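Local coordinates for imelysin-like protein (Psychrobacter arcticus, PDB 3PF0), which is of unknown function but belongs to the imelysin-like family of putative metalloendopeptidases (peptidase family M75), at residues 56-60 with 61-65; 119-123 with 124-128; 210-214 with 215-219. All coordinates share one frame; numbering follows the deposited sequence. Where two conformers were deposited one is given.

Contact 1: 56-60 with 61-65; sequences THVAN and DMVIP
His57 and Asp61 face each other one turn apart on helix 48-84, just where that helix widens into a pi-type turn. The imidazole and the carboxylate meet at about a right angle, their planes 75° apart, and His57 ND1 donates to Asp61 OD2 at 2.7 Å. The carboxylate oxygen approaches the ring at its edge, and it receives the proton on its anti side; the N-H...O angle of 133° makes the bond noticeably bent. The pair is a His-carboxylate hydrogen bond that is completed on the far side of the ring, where His57 NE2 bonds Asp285 OD2. With a carboxylate at each nitrogen the imidazole is held in its rotation.

Past Asp61 the backbone changes step. Val58 O takes a weak bond from Met62 N, the ordinary helical partner, and a much straighter one from Val63 N at 2.9 Å; Ala59 O likewise receives Ile64 N, five residues on. This shift brings Val63 round beside Val58, the two side chains meeting aslant through Val58 CG1 and Val63 CG2, 3.9 Å apart. Val58 CG1 stands anti to its own backbone N (chi1 156°), on the side from which Val63 comes. Both valines also pack on Trp230 of helix 225-250, on the buried side of the helix. Pro65, which has no N-H to give, instead sets its ring against the preceding turn, with Pro65 CG 3.3 Å from Asn60 O.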
loop_
_atom_site.group_PDB
_atom_site.type_symbol
_atom_site.label_atom_id
_atom_site.label_comp_id
_atom_site.label_asym_id
_atom_site.label_seq_id
_atom_site.Cartn_x
_atom_site.Cartn_y
_atom_site.Cartn_z
ATOM N N THR A 56 11.520 -17.536 -0.297
ATOM C CA THR A 56 11.204 -17.851 -1.699
ATOM C C THR A 56 9.676 -17.813 -1.881
ATOM O O THR A 56 9.193 -17.293 -2.890
ATOM C CB THR A 56 11.822 -19.203 -2.100
ATOM O OG1 THR A 56 13.235 -19.129 -1.908
ATOM C CG2 THR A 56 11.533 -19.585 -3.543
ATOM N N HIS A 57 8.931 -18.329 -0.885
ATOM C CA HIS A 57 7.470 -18.354 -0.886
ATOM C C HIS A 57 6.909 -16.906 -0.766
ATOM O O HIS A 57 5.915 -16.580 -1.417
ATOM C CB HIS A 57 6.962 -19.288 0.238
ATOM C CG HIS A 57 5.662 -18.885 0.852
ATOM N ND1 HIS A 57 4.458 -19.230 0.275
ATOM C CD2 HIS A 57 5.421 -18.183 1.982
ATOM C CE1 HIS A 57 3.526 -18.714 1.055
ATOM N NE2 HIS A 57 4.060 -18.078 2.097
ATOM N N VAL A 58 7.567 -16.045 0.027
ATOM C CA VAL A 58 7.159 -14.651 0.233
ATOM C C VAL A 58 7.305 -13.872 -1.088
ATOM O O VAL A 58 6.404 -13.115 -1.462
ATOM C CB VAL A 58 7.966 -14.023 1.408
ATOM C CG1 VAL A 58 8.035 -12.498 1.320
ATOM C CG2 VAL A 58 7.399 -14.470 2.752
ATOM N N ALA A 59 8.415 -14.097 -1.807
ATOM C CA ALA A 59 8.679 -13.449 -3.089
ATOM C C ALA A 59 7.668 -13.902 -4.154
ATOM O O ALA A 59 7.003 -13.063 -4.759
ATOM C CB ALA A 59 10.105 -13.749 -3.544
ATOM N N ASN A 60 7.498 -15.217 -4.314
ATOM C CA ASN A 60 6.641 -15.810 -5.333
ATOM C C ASN A 60 5.143 -15.709 -5.056
ATOM O O ASN A 60 4.387 -15.549 -6.015
ATOM C CB ASN A 60 7.013 -17.289 -5.544
ATOM C CG ASN A 60 8.350 -17.483 -6.220
ATOM O OD1 ASN A 60 8.808 -16.645 -7.009
ATOM N ND2 ASN A 60 8.993 -18.615 -5.956
ATOM N N ASP A 61 4.700 -15.871 -3.794
ATOM C CA ASP A 61 3.270 -15.898 -3.485
ATOM C C ASP A 61 2.713 -14.582 -2.915
ATOM O O ASP A 61 1.488 -14.451 -2.834
ATOM C CB ASP A 61 2.950 -17.057 -2.527
ATOM C CG ASP A 61 3.331 -18.431 -3.079
ATOM O OD1 ASP A 61 3.352 -18.594 -4.327
ATOM O OD2 ASP A 61 3.594 -19.346 -2.268
HETATM N N MSE A 62 3.567 -13.606 -2.559
HETATM C CA MSE A 62 3.028 -12.371 -1.989
HETATM C C MSE A 62 3.565 -11.094 -2.634
HETATM O O MSE A 62 2.760 -10.272 -3.071
HETATM C CB MSE A 62 3.257 -12.322 -0.474
HETATM C CG MSE A 62 2.311 -13.242 0.280
HETATM SE SE MSE A 62 2.497 -13.113 2.190
HETATM C CE MSE A 62 1.723 -14.841 2.706
ATOM N N VAL A 63 4.896 -10.921 -2.694
ATOM C CA VAL A 63 5.530 -9.702 -3.203
ATOM C C VAL A 63 5.250 -9.522 -4.715
ATOM O O VAL A 63 4.618 -8.522 -5.094
ATOM C CB VAL A 63 7.047 -9.655 -2.877
ATOM C CG1 VAL A 63 7.708 -8.425 -3.487
ATOM C CG2 VAL A 63 7.289 -9.710 -1.370
ATOM N N ILE A 64 5.716 -10.478 -5.553
ATOM C CA ILE A 64 5.552 -10.457 -7.011
ATOM C C ILE A 64 4.038 -10.406 -7.370
ATOM O O ILE A 64 3.693 -9.501 -8.129
ATOM C CB ILE A 64 6.333 -11.606 -7.726
ATOM C CG1 ILE A 64 7.863 -11.395 -7.551
ATOM C CG2 ILE A 64 5.962 -11.703 -9.216
ATOM C CD1 ILE A 64 8.767 -12.637 -7.733
ATOM N N PRO A 65 3.118 -11.231 -6.782
ATOM C CA PRO A 65 1.687 -11.104 -7.132
ATOM C C PRO A 65 1.077 -9.744 -6.787
ATOM O O PRO A 65 0.253 -9.259 -7.563
ATOM C CB PRO A 65 1.022 -12.221 -6.317
ATOM C CG PRO A 65 2.093 -13.223 -6.139
ATOM C CD PRO A 65 3.323 -12.392 -5.890
#

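Contact 2: 119-123 with 124-128; sequences PATAS and MSNLY
Asn126 turns its CG into the position between its backbone N and carbonyl carbon (chi1 56°), which swings the amide back over the preceding turn, with Asn126 OD1 4.0 Å from Thr121 CA. Asn126 CB meanwhile rests on the carbonyl of Ala120, 3.2 Å from Ala120 O. Met124, a selenomethionine, adopts a similar first torsion (chi1 56°), and its CG lies 3.2 Å from Ser123 O before the chain bends at chi3.

These residues form the tight turn that leads into helix 125-129, with Met124 at the N-cap position. Ser123 and Met124 both have positive phi, and the reversal is held by backbone bonds. Ser125 N donates to Ala122 O at 2.9 Å, from above the carbonyl plane, while Met124 N to Thr121 O and Asn126 N to Ala120 O are weak. Ser125 OG bonds Arg199 of helix 183-214, and the same arginine makes a cation-pi contact with Tyr128.

Of the first-turn N-H groups, that of Ser125 is thus met well by Ala122 O and that of Asn126 only weakly by Ala120 O, and Arg199 ties the new helix to helix 183-214 through both a hydroxyl and an aromatic ring.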
loop_
_atom_site.group_PDB
_atom_site.type_symbol
_atom_site.label_atom_id
_atom_site.label_comp_id
_atom_site.label_asym_id
_atom_site.label_seq_id
_atom_site.Cartn_x
_atom_site.Cartn_y
_atom_site.Cartn_z
ATOM N N PRO A 119 13.137 -2.446 -5.356
ATOM C CA PRO A 119 12.765 -1.753 -6.606
ATOM C C PRO A 119 11.741 -0.618 -6.482
ATOM O O PRO A 119 11.874 0.368 -7.210
ATOM C CB PRO A 119 12.180 -2.874 -7.465
ATOM C CG PRO A 119 12.812 -4.095 -6.969
ATOM C CD PRO A 119 13.111 -3.911 -5.530
ATOM N N ALA A 120 10.729 -0.748 -5.594
ATOM C CA ALA A 120 9.708 0.294 -5.439
ATOM C C ALA A 120 10.310 1.622 -4.915
ATOM O O ALA A 120 9.755 2.686 -5.187
ATOM C CB ALA A 120 8.596 -0.185 -4.516
ATOM N N THR A 121 11.475 1.562 -4.233
ATOM C CA THR A 121 12.149 2.741 -3.689
ATOM C C THR A 121 13.223 3.285 -4.647
ATOM O O THR A 121 13.732 4.380 -4.410
ATOM C CB THR A 121 12.776 2.442 -2.311
ATOM O OG1 THR A 121 13.859 1.529 -2.474
ATOM C CG2 THR A 121 11.779 1.899 -1.304
ATOM N N ALA A 122 13.584 2.531 -5.704
ATOM C CA ALA A 122 14.607 2.957 -6.668
ATOM C C ALA A 122 14.151 4.228 -7.400
ATOM O O ALA A 122 13.001 4.307 -7.847
ATOM C CB ALA A 122 14.916 1.840 -7.661
ATOM N N SER A 123 15.041 5.253 -7.443
ATOM C CA SER A 123 14.805 6.573 -8.048
ATOM C C SER A 123 13.470 7.154 -7.544
ATOM O O SER A 123 12.726 7.753 -8.324
ATOM C CB SER A 123 14.837 6.477 -9.575
ATOM O OG SER A 123 16.057 5.909 -10.027
HETATM N N MSE A 124 13.172 6.938 -6.227
HETATM C CA MSE A 124 11.947 7.295 -5.486
HETATM C C MSE A 124 10.666 7.002 -6.305
HETATM O O MSE A 124 9.703 7.768 -6.260
HETATM C CB MSE A 124 11.956 8.753 -4.939
HETATM C CG MSE A 124 12.180 9.854 -5.972
HETATM SE SE MSE A 124 11.939 11.639 -5.198
HETATM C CE MSE A 124 10.052 11.858 -5.579
ATOM N N SER A 125 10.645 5.864 -7.015
ATOM C CA SER A 125 9.509 5.513 -7.866
ATOM C C SER A 125 8.207 5.402 -7.066
ATOM O O SER A 125 7.166 5.797 -7.589
ATOM C CB SER A 125 9.776 4.233 -8.653
ATOM O OG SER A 125 8.995 4.238 -9.840
ATOM N N ASN A 126 8.268 4.939 -5.797
ATOM C CA ASN A 126 7.095 4.815 -4.902
ATOM C C ASN A 126 6.389 6.173 -4.677
ATOM O O ASN A 126 5.167 6.195 -4.532
ATOM C CB ASN A 126 7.491 4.203 -3.549
ATOM C CG ASN A 126 8.582 4.945 -2.810
ATOM O OD1 ASN A 126 9.442 5.605 -3.389
ATOM N ND2 ASN A 126 8.578 4.838 -1.504
ATOM N N LEU A 127 7.152 7.294 -4.653
ATOM C CA LEU A 127 6.550 8.617 -4.492
ATOM C C LEU A 127 5.907 9.078 -5.816
ATOM O O LEU A 127 4.916 9.802 -5.787
ATOM C CB LEU A 127 7.548 9.637 -3.944
ATOM C CG LEU A 127 7.943 9.439 -2.458
ATOM C CD1 LEU A 127 9.027 10.409 -2.044
ATOM C CD2 LEU A 127 6.715 9.519 -1.505
ATOM N N TYR A 128 6.411 8.577 -6.967
ATOM C CA TYR A 128 5.811 8.827 -8.282
ATOM C C TYR A 128 4.569 7.966 -8.426
ATOM O O TYR A 128 3.690 8.302 -9.213
ATOM C CB TYR A 128 6.807 8.541 -9.434
ATOM C CG TYR A 128 7.847 9.627 -9.627
ATOM C CD1 TYR A 128 7.616 10.698 -10.488
ATOM C CD2 TYR A 128 9.070 9.577 -8.959
ATOM C CE1 TYR A 128 8.563 11.711 -10.655
ATOM C CE2 TYR A 128 10.033 10.576 -9.133
ATOM C CZ TYR A 128 9.771 11.644 -9.977
ATOM O OH TYR A 128 10.707 12.634 -10.145
#

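Contact 3: 210-214 with 215-219; sequences NAIKL and LAIDK
Backbone bonds close the end of helix 183-214, where Ala211, Ile212 and Lys213 offer their carbonyls to the chain that follows. Leu215 N reaches Ala211 O at 3.0 Å in a regular helical bond. Beyond it the pattern changes: Ile217 N returns to Ile212 O at 2.9 Å, in the carbonyl plane and with an N-H...O angle of 159°, while Ala216 N makes a long, weak bond to Lys213 O. Ile212 O also lies near Ala216 N, but at an angle too poor for a bond.

This pair, a 6→1 bond enclosing a weak 5→2 bond, is a Schellman motif. Ala216 is its C-prime residue and takes the positive phi (43°) that turns the chain out of the helix, and Leu215 is the first residue to leave helical geometry.

Apolar contacts accompany the reversal. Ile217 lies back against the last turn: its CB is 4.2 Å from Ile212 CG2, and its CD1 lies 3.5 Å from Ala211 O and 3.7 Å from Ile212 CA. Its CG1 is anti to the carbonyl carbon (chi1 -70°) and the chain runs on extended at chi2, which together carry CD1 to the backbone of Ala211 and Ile212. Ile217 also packs on Lys52, Leu55 and Thr56 of helix 48-84, so replacing it with an alanine would probably open a gap between that helix and the capping turn and take away the CD1 contact over the Ala211 carbonyl. Leu215 CB also approaches Ala211 O, at 3.6 Å, and the residue packs on Trp207 and Phe117.

A polar group meets an apolar one at the exposed margin, though doubtfully: in one of two conformers of Asp218, its side chain crosses that of Ile212 at about a right angle, with Ile212 CG2 3.8 Å from Asp218 OD1.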
loop_
_atom_site.group_PDB
_atom_site.type_symbol
_atom_site.label_atom_id
_atom_site.label_comp_id
_atom_site.label_asym_id
_atom_site.label_seq_id
_atom_site.Cartn_x
_atom_site.Cartn_y
_atom_site.Cartn_z
ATOM N N ASN A 210 15.514 -10.251 -9.630
ATOM C CA ASN A 210 16.467 -10.139 -8.522
ATOM C C ASN A 210 15.962 -10.540 -7.110
ATOM O O ASN A 210 16.629 -10.180 -6.138
ATOM C CB ASN A 210 16.974 -8.676 -8.461
ATOM C CG ASN A 210 17.560 -8.149 -9.758
ATOM O OD1 ASN A 210 18.540 -8.676 -10.291
ATOM N ND2 ASN A 210 16.986 -7.075 -10.283
ATOM N N ALA A 211 14.858 -11.309 -6.991
ATOM C CA ALA A 211 14.269 -11.718 -5.694
ATOM C C ALA A 211 15.286 -12.331 -4.704
ATOM O O ALA A 211 15.261 -11.978 -3.525
ATOM C CB ALA A 211 13.126 -12.702 -5.918
ATOM N N ILE A 212 16.166 -13.242 -5.186
ATOM C CA ILE A 212 17.168 -13.946 -4.373
ATOM C C ILE A 212 18.112 -12.934 -3.699
ATOM O O ILE A 212 18.299 -12.998 -2.484
ATOM C CB ILE A 212 17.920 -15.017 -5.208
ATOM C CG1 ILE A 212 16.974 -16.189 -5.567
ATOM C CG2 ILE A 212 19.191 -15.521 -4.496
ATOM C CD1 ILE A 212 17.498 -17.151 -6.691
ATOM N N LYS A 213 18.664 -11.997 -4.476
ATOM C CA LYS A 213 19.557 -10.955 -3.978
ATOM C C LYS A 213 18.804 -9.972 -3.056
ATOM O O LYS A 213 19.326 -9.627 -1.996
ATOM C CB LYS A 213 20.197 -10.205 -5.156
ATOM C CG LYS A 213 21.443 -9.415 -4.779
ATOM C CD LYS A 213 21.599 -8.146 -5.603
ATOM C CE LYS A 213 22.308 -8.358 -6.919
ATOM N NZ LYS A 213 22.567 -7.062 -7.591
ATOM N N LEU A 214 17.584 -9.537 -3.450
ATOM C CA LEU A 214 16.779 -8.576 -2.676
ATOM C C LEU A 214 16.384 -9.100 -1.283
ATOM O O LEU A 214 16.371 -8.312 -0.334
ATOM C CB LEU A 214 15.516 -8.143 -3.440
ATOM C CG LEU A 214 15.748 -7.248 -4.651
ATOM C CD1 LEU A 214 14.584 -7.315 -5.607
ATOM C CD2 LEU A 214 16.106 -5.815 -4.240
ATOM N N LEU A 215 16.090 -10.415 -1.158
ATOM C CA LEU A 215 15.695 -11.010 0.124
ATOM C C LEU A 215 16.803 -11.881 0.751
ATOM O O LEU A 215 16.519 -12.626 1.692
ATOM C CB LEU A 215 14.403 -11.837 -0.041
ATOM C CG LEU A 215 13.083 -11.066 -0.165
ATOM C CD1 LEU A 215 11.943 -12.016 -0.489
ATOM C CD2 LEU A 215 12.755 -10.282 1.118
ATOM N N ALA A 216 18.065 -11.766 0.256
ATOM C CA ALA A 216 19.253 -12.523 0.705
ATOM C C ALA A 216 18.901 -14.016 0.930
ATOM O O ALA A 216 19.240 -14.614 1.955
ATOM C CB ALA A 216 19.837 -11.896 1.966
ATOM N N ILE A 217 18.172 -14.586 -0.047
ATOM C CA ILE A 217 17.643 -15.949 -0.047
ATOM C C ILE A 217 18.781 -16.993 -0.039
ATOM O O ILE A 217 18.627 -18.016 0.631
ATOM C CB ILE A 217 16.657 -16.116 -1.241
ATOM C CG1 ILE A 217 15.370 -15.303 -0.972
ATOM C CG2 ILE A 217 16.327 -17.585 -1.554
ATOM C CD1 ILE A 217 14.424 -15.072 -2.159
ATOM N N ASP A 218 19.906 -16.711 -0.742
ATOM C CA ASP A 218 21.066 -17.604 -0.851
ATOM C C ASP A 218 22.054 -17.441 0.326
ATOM O O ASP A 218 23.010 -18.219 0.438
ATOM C CB ASP A 218 21.796 -17.360 -2.193
ATOM C CG ASP A 218 22.385 -15.969 -2.390
ATOM O OD1 ASP A 218 21.810 -14.992 -1.856
ATOM O OD2 ASP A 218 23.399 -15.852 -3.112
ATOM N N LYS A 219 21.833 -16.445 1.201
ATOM C CA LYS A 219 22.738 -16.168 2.321
ATOM C C LYS A 219 22.113 -16.451 3.710
ATOM O O LYS A 219 22.628 -15.942 4.709
ATOM C CB LYS A 219 23.210 -14.696 2.251
ATOM C CG LYS A 219 23.983 -14.326 0.987
ATOM C CD LYS A 219 24.404 -12.861 1.000
ATOM C CE LYS A 219 25.329 -12.527 -0.145
ATOM N NZ LYS A 219 26.008 -11.219 0.056
#

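The three contacts follow one another along the chain in this all-helical protein: contact 1 within helix 48-84, contact 2 at the entry to helix 125-129 and contact 3 at the C-terminal end of helix 183-214. Contacts 1 and 3 are closest, with centres about 12 Å apart, and touch where Ala59 CB meets Ala211 CB at 4.0 Å; contact 2 lies about 19 Å, centre to centre, from each. It still reaches contact 3 through Pro119 and Leu214, but does not touch contact 1. Helix 183-214 and its exit turn therefore join a helix from early in the chain to the loop that follows helix 92-112.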